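Long-range contacts in putative adhesin (Komagataella phaffii, PDB 5FX8), which probably acts as a cell-surface adhesion protein that may take part in cell-cell interaction by binding other proteins, here represented by its N-terminal part: residues V195-G200 / S223-I229; V163-I169 / V260-L266. One frame throughout, in Å; residues are numbered along the deposited sequence.

Contact 1. Residues V195-G200 / S223-I229; sequences VKYAVG and SGEWIPI
Residues 195-200 and 223-229 run antiparallel, and direct backbone hydrogen bonds join them in the half from Val-195 to Tyr-197. Tyr-197 and Ile-227 form a hydrogen-bonded pair: Ile-227 N reaches Tyr-197 O at 2.8 Å, and Tyr-197 N reaches Ile-227 O at 2.9 Å. Ile-229 N adds a bond to Val-195 O. Beyond Tyr-197, water 2 bridges the segments, accepting from Val-199 N and from Glu-225 N.

Lys-196 meets the indole of Trp-226. With CG between its backbone N and carbonyl carbon (chi1 63°), the extended chain of Lys-196 runs across one face of the indole. Lys-196 CE sits 3.6 Å from the centroid of the six-membered ring of Trp-226, in a CH-pi contact. Lys-196 NZ lies over the five-membered ring in a cation-pi interaction, 7° off the ring normal. Ala-198 CB also touches Trp-226, 3.7 Å from CE3.

On the sheet face that carries Tyr-197 and Ile-227, Ile-227 CB lies over one face of the phenol ring, and Ile-227 CG2 is 3.6 Å from Tyr-197 CE1. Ile-229 CG1 approaches the ring edge near CD1. Beyond the two segments, Phe-251 meets the Tyr-197 ring edge-to-face.

The ammonium thus rests on a pi face and has a weak, long ion pair with Glu-164. The contact combines an apolar side around Tyr-197 with a cation-pi side that probably steadies both Lys-196 and the indole.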
loop_
_atom_site.group_PDB
_atom_site.type_symbol
_atom_site.label_atom_id
_atom_site.label_comp_id
_atom_site.label_asym_id
_atom_site.label_seq_id
_atom_site.Cartn_x
_atom_site.Cartn_y
_atom_site.Cartn_z
ATOM N N VAL C 195 40.244 -15.128 5.327
ATOM C CA VAL C 195 39.440 -14.328 6.246
ATOM C C VAL C 195 38.030 -14.897 6.234
ATOM O O VAL C 195 37.464 -15.143 5.168
ATOM C CB VAL C 195 39.451 -12.841 5.848
ATOM C CG1 VAL C 195 38.823 -11.983 6.929
ATOM C CG2 VAL C 195 40.855 -12.369 5.579
ATOM N N LYS C 196 37.475 -15.142 7.408
ATOM C CA LYS C 196 36.211 -15.851 7.499
ATOM C C LYS C 196 35.490 -15.370 8.749
ATOM O O LYS C 196 36.060 -14.676 9.591
ATOM C CB LYS C 196 36.424 -17.373 7.507
ATOM C CG LYS C 196 37.213 -17.868 8.689
ATOM C CD LYS C 196 37.472 -19.353 8.665
ATOM C CE LYS C 196 38.247 -19.751 9.899
ATOM N NZ LYS C 196 38.595 -21.188 9.939
ATOM N N TYR C 197 34.213 -15.710 8.853
ATOM C CA TYR C 197 33.470 -15.332 10.039
ATOM C C TYR C 197 32.434 -16.402 10.322
ATOM O O TYR C 197 32.132 -17.240 9.481
ATOM C CB TYR C 197 32.824 -13.947 9.897
ATOM C CG TYR C 197 31.547 -13.921 9.082
ATOM C CD1 TYR C 197 31.580 -13.801 7.698
ATOM C CD2 TYR C 197 30.309 -14.004 9.703
ATOM C CE1 TYR C 197 30.422 -13.785 6.954
ATOM C CE2 TYR C 197 29.152 -13.986 8.980
ATOM C CZ TYR C 197 29.200 -13.875 7.597
ATOM O OH TYR C 197 28.019 -13.853 6.872
ATOM N N ALA C 198 31.907 -16.371 11.535
ATOM C CA ALA C 198 30.861 -17.280 11.935
ATOM C C ALA C 198 30.009 -16.579 12.968
ATOM O O ALA C 198 30.451 -15.643 13.622
ATOM C CB ALA C 198 31.435 -18.570 12.506
ATOM N N VAL C 199 28.777 -17.043 13.114
ATOM C CA VAL C 199 27.865 -16.533 14.125
ATOM C C VAL C 199 27.328 -17.727 14.898
ATOM O O VAL C 199 26.664 -18.590 14.319
ATOM C CB VAL C 199 26.710 -15.725 13.512
ATOM C CG1 VAL C 199 25.900 -15.082 14.594
ATOM C CG2 VAL C 199 27.218 -14.669 12.562
ATOM N N GLY C 200 27.617 -17.785 16.191
ATOM C CA GLY C 200 27.168 -18.874 17.030
ATOM C C GLY C 200 26.277 -18.366 18.143
ATOM O O GLY C 200 26.374 -17.213 18.559
ATOM N N SER C 223 26.604 -23.921 17.444
ATOM C CA SER C 223 27.714 -23.179 16.871
ATOM C C SER C 223 27.398 -22.836 15.420
ATOM O O SER C 223 26.458 -23.361 14.820
ATOM C CB SER C 223 28.989 -24.006 16.967
ATOM O OG SER C 223 28.753 -25.326 16.509
ATOM N N GLY C 224 28.180 -21.942 14.854
ATOM C CA GLY C 224 27.895 -21.424 13.533
ATOM C C GLY C 224 28.559 -22.228 12.440
ATOM O O GLY C 224 28.957 -23.380 12.620
ATOM N N GLU C 225 28.688 -21.594 11.286
ATOM C CA GLU C 225 29.409 -22.163 10.161
ATOM C C GLU C 225 30.410 -21.133 9.667
ATOM O O GLU C 225 30.057 -19.964 9.480
ATOM C CB GLU C 225 28.449 -22.562 9.044
ATOM C CG GLU C 225 29.065 -23.429 7.965
ATOM C CD GLU C 225 28.061 -24.395 7.342
ATOM O OE1 GLU C 225 26.957 -24.565 7.907
ATOM O OE2 GLU C 225 28.377 -24.991 6.290
ATOM N N TRP C 226 31.651 -21.562 9.457
ATOM C CA TRP C 226 32.649 -20.664 8.904
ATOM C C TRP C 226 32.262 -20.228 7.499
ATOM O O TRP C 226 32.001 -21.055 6.624
ATOM C CB TRP C 226 34.015 -21.333 8.879
ATOM C CG TRP C 226 34.722 -21.423 10.206
ATOM C CD1 TRP C 226 35.206 -22.547 10.788
ATOM C CD2 TRP C 226 35.034 -20.349 11.092
ATOM N NE1 TRP C 226 35.801 -22.247 11.973
ATOM C CE2 TRP C 226 35.714 -20.902 12.188
ATOM C CE3 TRP C 226 34.808 -18.973 11.066
ATOM C CZ2 TRP C 226 36.169 -20.137 13.244
ATOM C CZ3 TRP C 226 35.265 -18.213 12.109
ATOM C CH2 TRP C 226 35.932 -18.796 13.192
ATOM N N ILE C 227 32.249 -18.919 7.280
ATOM C CA ILE C 227 31.855 -18.311 6.019
ATOM C C ILE C 227 33.021 -17.458 5.532
ATOM O O ILE C 227 33.383 -16.476 6.179
ATOM C CB ILE C 227 30.580 -17.465 6.178
ATOM C CG1 ILE C 227 29.423 -18.347 6.629
ATOM C CG2 ILE C 227 30.222 -16.738 4.891
ATOM C CD1 ILE C 227 28.262 -17.566 7.085
ATOM N N PRO C 228 33.636 -17.779 4.406
ATOM C CA PRO C 228 34.753 -16.969 3.927
ATOM C C PRO C 228 34.294 -15.579 3.512
ATOM O O PRO C 228 33.127 -15.331 3.211
ATOM C CB PRO C 228 35.275 -17.769 2.731
ATOM C CG PRO C 228 34.124 -18.576 2.273
ATOM C CD PRO C 228 33.257 -18.840 3.456
ATOM N N ILE C 229 35.242 -14.658 3.511
ATOM C CA ILE C 229 35.008 -13.267 3.191
ATOM C C ILE C 229 35.898 -12.954 1.997
ATOM O O ILE C 229 37.125 -13.061 2.091
ATOM C CB ILE C 229 35.329 -12.353 4.379
ATOM C CG1 ILE C 229 34.345 -12.545 5.524
ATOM C CG2 ILE C 229 35.361 -10.916 3.976
ATOM C CD1 ILE C 229 34.699 -11.704 6.704
HETATM O O HOH W 1 39.406 -14.230 2.663
HETATM O O HOH W 2 27.978 -18.846 10.927
#

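Contact 2. Residues V163-I169 / V260-L266; sequences VEWFVDI and VLRVSFL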
loop_
_atom_site.group_PDB
_atom_site.type_symbol
_atom_site.label_atom_id
_atom_site.label_comp_id
_atom_site.label_asym_id
_atom_site.label_seq_id
_atom_site.Cartn_x
_atom_site.Cartn_y
_atom_site.Cartn_z
ATOM N N VAL C 163 49.653 -17.471 13.178
ATOM C CA VAL C 163 48.676 -17.025 14.167
ATOM C C VAL C 163 47.317 -16.984 13.506
ATOM O O VAL C 163 47.155 -16.345 12.466
ATOM C CB VAL C 163 48.968 -15.627 14.721
ATOM C CG1 VAL C 163 48.397 -15.523 16.106
ATOM C CG2 VAL C 163 50.384 -15.329 14.685
ATOM N N GLU C 164 46.337 -17.600 14.130
ATOM C CA GLU C 164 44.951 -17.356 13.788
ATOM C C GLU C 164 44.389 -16.428 14.850
ATOM O O GLU C 164 44.423 -16.751 16.042
ATOM C CB GLU C 164 44.176 -18.662 13.710
ATOM C CG GLU C 164 42.791 -18.505 13.138
ATOM C CD GLU C 164 42.047 -19.810 13.034
ATOM O OE1 GLU C 164 42.525 -20.839 13.590
ATOM O OE2 GLU C 164 40.971 -19.793 12.391
ATOM N N TRP C 165 43.942 -15.252 14.427
ATOM C CA TRP C 165 43.321 -14.294 15.321
ATOM C C TRP C 165 41.820 -14.495 15.303
ATOM O O TRP C 165 41.244 -14.784 14.256
ATOM C CB TRP C 165 43.628 -12.868 14.900
ATOM C CG TRP C 165 45.033 -12.494 14.909
ATOM C CD1 TRP C 165 45.859 -12.400 13.835
ATOM C CD2 TRP C 165 45.796 -12.104 16.037
ATOM N NE1 TRP C 165 47.098 -11.978 14.224
ATOM C CE2 TRP C 165 47.089 -11.795 15.580
ATOM C CE3 TRP C 165 45.519 -11.995 17.399
ATOM C CZ2 TRP C 165 48.106 -11.390 16.436
ATOM C CZ3 TRP C 165 46.526 -11.579 18.249
ATOM C CH2 TRP C 165 47.802 -11.279 17.762
ATOM N N PHE C 166 41.195 -14.359 16.472
ATOM C CA PHE C 166 39.743 -14.343 16.611
ATOM C C PHE C 166 39.333 -13.014 17.217
ATOM O O PHE C 166 39.882 -12.603 18.238
ATOM C CB PHE C 166 39.227 -15.481 17.496
ATOM C CG PHE C 166 39.307 -16.846 16.865
ATOM C CD1 PHE C 166 39.491 -16.988 15.506
ATOM C CD2 PHE C 166 39.195 -17.984 17.633
ATOM C CE1 PHE C 166 39.568 -18.235 14.909
ATOM C CE2 PHE C 166 39.277 -19.238 17.043
ATOM C CZ PHE C 166 39.463 -19.355 15.668
ATOM N N VAL C 167 38.379 -12.344 16.589
ATOM C CA VAL C 167 37.744 -11.163 17.153
ATOM C C VAL C 167 36.283 -11.522 17.376
ATOM O O VAL C 167 35.546 -11.782 16.417
ATOM C CB VAL C 167 37.884 -9.941 16.239
ATOM C CG1 VAL C 167 37.274 -8.739 16.895
ATOM C CG2 VAL C 167 39.348 -9.678 15.913
ATOM N N ASP C 168 35.867 -11.573 18.633
ATOM C CA ASP C 168 34.499 -11.911 18.990
ATOM C C ASP C 168 33.713 -10.648 19.292
ATOM O O ASP C 168 34.164 -9.807 20.072
ATOM C CB ASP C 168 34.466 -12.840 20.197
ATOM C CG ASP C 168 34.800 -14.262 19.838
ATOM O OD1 ASP C 168 35.078 -14.514 18.654
ATOM O OD2 ASP C 168 34.782 -15.134 20.731
ATOM N N ILE C 169 32.540 -10.521 18.681
ATOM C CA ILE C 169 31.621 -9.421 18.942
ATOM C C ILE C 169 30.383 -9.999 19.620
ATOM O O ILE C 169 29.648 -10.779 19.001
ATOM C CB ILE C 169 31.228 -8.681 17.662
ATOM C CG1 ILE C 169 32.456 -8.361 16.805
ATOM C CG2 ILE C 169 30.408 -7.469 18.047
ATOM C CD1 ILE C 169 33.303 -7.285 17.336
ATOM N N VAL C 260 27.101 -14.489 19.052
ATOM C CA VAL C 260 28.450 -13.940 19.009
ATOM C C VAL C 260 28.948 -14.034 17.578
ATOM O O VAL C 260 28.926 -15.116 16.987
ATOM C CB VAL C 260 29.415 -14.676 19.964
ATOM C CG1 VAL C 260 30.834 -14.282 19.686
ATOM C CG2 VAL C 260 29.114 -14.346 21.390
ATOM N N LEU C 261 29.368 -12.900 17.018
ATOM C CA LEU C 261 30.068 -12.857 15.740
ATOM C C LEU C 261 31.560 -13.068 15.953
ATOM O O LEU C 261 32.187 -12.343 16.722
ATOM C CB LEU C 261 29.853 -11.512 15.043
ATOM C CG LEU C 261 30.693 -11.304 13.789
ATOM C CD1 LEU C 261 30.256 -12.270 12.778
ATOM C CD2 LEU C 261 30.483 -9.940 13.264
ATOM N N ARG C 262 32.137 -14.023 15.242
ATOM C CA ARG C 262 33.552 -14.332 15.376
ATOM C C ARG C 262 34.228 -14.165 14.029
ATOM O O ARG C 262 33.902 -14.875 13.079
ATOM C CB ARG C 262 33.755 -15.750 15.913
ATOM C CG ARG C 262 35.183 -16.260 15.825
ATOM C CD ARG C 262 35.397 -17.448 16.720
ATOM N NE ARG C 262 35.411 -17.027 18.112
ATOM C CZ ARG C 262 35.416 -17.864 19.133
ATOM N NH1 ARG C 262 35.407 -19.169 18.905
ATOM N NH2 ARG C 262 35.429 -17.402 20.374
ATOM N N VAL C 263 35.172 -13.244 13.943
ATOM C CA VAL C 263 35.938 -13.057 12.726
ATOM C C VAL C 263 37.304 -13.700 12.900
ATOM O O VAL C 263 37.976 -13.487 13.910
ATOM C CB VAL C 263 36.066 -11.569 12.378
ATOM C CG1 VAL C 263 36.810 -11.418 11.077
ATOM C CG2 VAL C 263 34.712 -10.967 12.257
ATOM N N SER C 264 37.720 -14.479 11.918
ATOM C CA SER C 264 38.992 -15.178 11.961
ATOM C C SER C 264 39.863 -14.690 10.818
ATOM O O SER C 264 39.431 -14.711 9.669
ATOM C CB SER C 264 38.766 -16.682 11.865
ATOM O OG SER C 264 39.972 -17.384 11.711
ATOM N N PHE C 265 41.087 -14.258 11.114
ATOM C CA PHE C 265 42.038 -13.961 10.048
ATOM C C PHE C 265 43.406 -14.556 10.346
ATOM O O PHE C 265 43.964 -14.360 11.425
ATOM C CB PHE C 265 42.152 -12.456 9.765
ATOM C CG PHE C 265 42.185 -11.605 10.974
ATOM C CD1 PHE C 265 41.025 -11.304 11.651
ATOM C CD2 PHE C 265 43.376 -11.060 11.409
ATOM C CE1 PHE C 265 41.051 -10.509 12.761
ATOM C CE2 PHE C 265 43.419 -10.246 12.519
ATOM C CZ PHE C 265 42.257 -9.970 13.196
ATOM N N LEU C 266 43.939 -15.269 9.370
ATOM C CA LEU C 266 45.205 -15.954 9.507
ATOM C C LEU C 266 46.346 -15.006 9.197
ATOM O O LEU C 266 46.257 -14.152 8.315
ATOM C CB LEU C 266 45.261 -17.152 8.562
ATOM C CG LEU C 266 46.392 -18.173 8.630
ATOM C CD1 LEU C 266 46.362 -18.828 9.968
ATOM C CD2 LEU C 266 46.220 -19.223 7.559
#
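The Phe-166 ring has Arg-262 CD over one face and Ser-264 OG at its edge, 3.3 Å from Phe-166 CE1. The guanidinium of Arg-262 lies nearly parallel to this ring, their planes 8° apart, with Phe-166 CD2 over one guanidinium face. Asp-168 takes the guanidinium edge. Its carboxylate is nearly coplanar with the guanidinium, and the two side chains point the same way in a salt bridge. Arg-262 NE donates to the syn lone pair of Asp-168 OD1 at 2.6 Å. The approach of Arg-262 NH2 to Asp-168 OD2 is modelled too short to trust in detail. A bend at chi3 (-72°) turns the arginine end along this carboxylate. Arg-149 and Asp-208 add further salt bridges, to Asp-168 and Arg-262 respectively. Ser-264 OG donates to the anti lone pair of Glu-164 OE2, at 2.7 Å.

On the other side of the sheet, Trp-165 CB lies over one face of the Phe-265 ring, 3.8 Å from the centroid. The five-membered ring of Trp-165 and the Phe-265 ring are near parallel (28°) but slid apart. Val-167 CG2 meets the Phe-265 edge at 3.7 Å from CE1. Ile-169 and Leu-261 continue this apolar row.

The backbones pair antiparallel, and Val-167 with Val-263 is a central hydrogen-bonded pair. Trp-165, Ile-169, Leu-261 and Phe-265 touch strands 176-186 or 275-286 of the second sheet. This is beta-sandwich packing, as expected for a cohesin-like domain.

Both contacts lie in the second cohesin-like domain and in one five-stranded antiparallel sheet. From the N terminus, the chain first passes 163-169, whose partner 260-266 comes much later. Contact 2 therefore closes the larger loop, with 90 residues between its segments. Contact 1 is nested inside it: 195-200 pairs with 223-229 after 22 intervening residues, part of which are not modelled. Strands 189-200 and 260-268 are neighbours and join the two contacts, with probable hydrogen bonds from Arg-262 N to Ala-198 O and from Val-260 N to Gly-200 O. Contact 1 brings in the edge strand 227-228. Contact 2 ties in strand 162-170, beside the other edge strand, 153-158.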